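Local coordinates for DUF1955 domain-containing protein (Sulfolobus tokodaii, PDB 1WY6), which is of unknown function but folds as an all-helical repeat protein, the first archaeal one whose crystal structure was described, at residues Ser126-Ile131 and Thr145-Glu150. Sequence-based numbering, arbitrary orientation.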
loop_
_atom_site.group_PDB
_atom_site.type_symbol
_atom_site.label_atom_id
_atom_site.label_comp_id
_atom_site.label_asym_id
_atom_site.label_seq_id
_atom_site.Cartn_x
_atom_site.Cartn_y
_atom_site.Cartn_z
ATOM N N SER A 126 -3.077 -13.775 6.924
ATOM C CA SER A 126 -3.118 -13.352 5.523
ATOM C C SER A 126 -2.032 -12.327 5.209
ATOM O O SER A 126 -1.312 -12.447 4.216
ATOM C CB SER A 126 -4.493 -12.775 5.180
ATOM O OG SER A 126 -4.811 -11.684 6.022
ATOM N N ILE A 127 -1.914 -11.323 6.063
ATOM C CA ILE A 127 -0.909 -10.291 5.878
ATOM C C ILE A 127 0.500 -10.899 5.954
ATOM O O ILE A 127 1.353 -10.604 5.110
ATOM C CB ILE A 127 -1.121 -9.159 6.924
ATOM C CG1 ILE A 127 -2.418 -8.408 6.583
ATOM C CG2 ILE A 127 0.054 -8.193 6.907
ATOM C CD1 ILE A 127 -2.966 -7.502 7.683
ATOM N N LEU A 128 0.746 -11.761 6.939
ATOM C CA LEU A 128 2.054 -12.412 7.056
ATOM C C LEU A 128 2.351 -13.167 5.759
ATOM O O LEU A 128 3.481 -13.160 5.264
ATOM C CB LEU A 128 2.065 -13.408 8.218
ATOM C CG LEU A 128 1.975 -12.867 9.644
ATOM C CD1 LEU A 128 1.711 -14.016 10.602
ATOM C CD2 LEU A 128 3.264 -12.148 10.006
ATOM N N VAL A 129 1.327 -13.818 5.213
ATOM C CA VAL A 129 1.492 -14.575 3.978
ATOM C C VAL A 129 1.780 -13.673 2.777
ATOM O O VAL A 129 2.638 -13.993 1.953
ATOM C CB VAL A 129 0.245 -15.430 3.673
ATOM C CG1 VAL A 129 0.303 -15.942 2.247
ATOM C CG2 VAL A 129 0.177 -16.606 4.639
ATOM N N ALA A 130 1.062 -12.556 2.683
ATOM C CA ALA A 130 1.243 -11.612 1.589
ATOM C C ALA A 130 2.687 -11.102 1.558
ATOM O O ALA A 130 3.350 -11.199 0.532
ATOM C CB ALA A 130 0.260 -10.439 1.729
ATOM N N ILE A 131 3.172 -10.582 2.683
ATOM C CA ILE A 131 4.544 -10.068 2.766
ATOM C C ILE A 131 5.606 -11.159 2.573
ATOM O O ILE A 131 6.637 -10.928 1.935
ATOM C CB ILE A 131 4.814 -9.343 4.124
ATOM C CG1 ILE A 131 4.050 -8.017 4.191
ATOM C CG2 ILE A 131 6.303 -9.038 4.276
ATOM C CD1 ILE A 131 2.574 -8.148 4.404
ATOM N N THR A 145 10.398 -17.175 5.073
ATOM C CA THR A 145 10.134 -18.389 5.842
ATOM C C THR A 145 9.698 -18.072 7.267
ATOM O O THR A 145 8.722 -18.622 7.767
ATOM C CB THR A 145 11.390 -19.300 5.899
ATOM O OG1 THR A 145 11.614 -19.893 4.615
ATOM C CG2 THR A 145 11.212 -20.394 6.938
ATOM N N THR A 146 10.430 -17.180 7.915
ATOM C CA THR A 146 10.115 -16.791 9.275
ATOM C C THR A 146 8.650 -16.383 9.389
ATOM O O THR A 146 7.983 -16.733 10.364
ATOM C CB THR A 146 11.008 -15.621 9.719
ATOM O OG1 THR A 146 12.379 -16.034 9.668
ATOM C CG2 THR A 146 10.663 -15.179 11.145
ATOM N N LEU A 147 8.162 -15.651 8.389
ATOM C CA LEU A 147 6.778 -15.183 8.359
ATOM C C LEU A 147 5.788 -16.321 8.129
ATOM O O LEU A 147 4.781 -16.420 8.828
ATOM C CB LEU A 147 6.606 -14.104 7.277
ATOM C CG LEU A 147 7.283 -12.758 7.577
ATOM C CD1 LEU A 147 7.113 -11.786 6.410
ATOM C CD2 LEU A 147 6.665 -12.172 8.835
ATOM N N LEU A 148 6.068 -17.177 7.150
ATOM C CA LEU A 148 5.186 -18.309 6.877
ATOM C C LEU A 148 5.125 -19.224 8.091
ATOM O O LEU A 148 4.107 -19.861 8.339
ATOM C CB LEU A 148 5.662 -19.098 5.654
ATOM C CG LEU A 148 5.369 -18.453 4.292
ATOM C CD1 LEU A 148 5.888 -19.354 3.167
ATOM C CD2 LEU A 148 3.874 -18.218 4.152
ATOM N N ILE A 149 6.218 -19.296 8.844
ATOM C CA ILE A 149 6.252 -20.120 10.045
ATOM C C ILE A 149 5.292 -19.500 11.057
ATOM O O ILE A 149 4.507 -20.206 11.688
ATOM C CB ILE A 149 7.685 -20.199 10.645
ATOM C CG1 ILE A 149 8.554 -21.122 9.785
ATOM C CG2 ILE A 149 7.626 -20.710 12.080
ATOM C CD1 ILE A 149 10.000 -21.197 10.222
ATOM N N GLU A 150 5.348 -18.175 11.193
ATOM C CA GLU A 150 4.459 -17.466 12.109
ATOM C C GLU A 150 3.000 -17.602 11.668
ATOM O O GLU A 150 2.108 -17.742 12.499
ATOM C CB GLU A 150 4.834 -15.984 12.193
ATOM C CG GLU A 150 3.901 -15.179 13.093
ATOM C CD GLU A 150 3.951 -15.615 14.554
ATOM O OE1 GLU A 150 2.990 -15.310 15.290
ATOM O OE2 GLU A 150 4.947 -16.251 14.970
#
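L128 and L147 meet through their CD2 methyls, 3.6 Å apart, each side chain slanting across the other between two helical segments whose axes approach to 8.5 Å. Leucine suits both places: in each residue CB points toward the other segment, and the branched end spreads two methyls over different neighbours. With CG beside the backbone N and anti to the carbonyl carbon (chi1 -70°), L147 extends toward helix 125-137, where its fork also puts CD1 on I131 CG2 (3.6 Å). I131 offers that methyl from its beta-branch, close to its own backbone, and packs on I113 and I117 of helix 107-117 too. At the flank, CB of V129 and of L148 points away from the other segment, but leucine is long enough to bring CD2 back to V129 CG2, at 4.1 Å; L148 also packs on A159, A162 and V163 of helix 157-164.

The remaining contact uses the aliphatic part of an acidic residue. CD1 of L128 rests on E150 CG at 3.5 Å, and the bend at chi2 (64°) carries the carboxylate away from the leucines.

No hydrogen bond joins the two segments, whose N-to-C directions lie 160° apart. Their parent helices, 125-137 and 141-153, form an antiparallel hairpin, packed between helices 107-117 and 157-164 as in the stacked helices of a helical repeat protein.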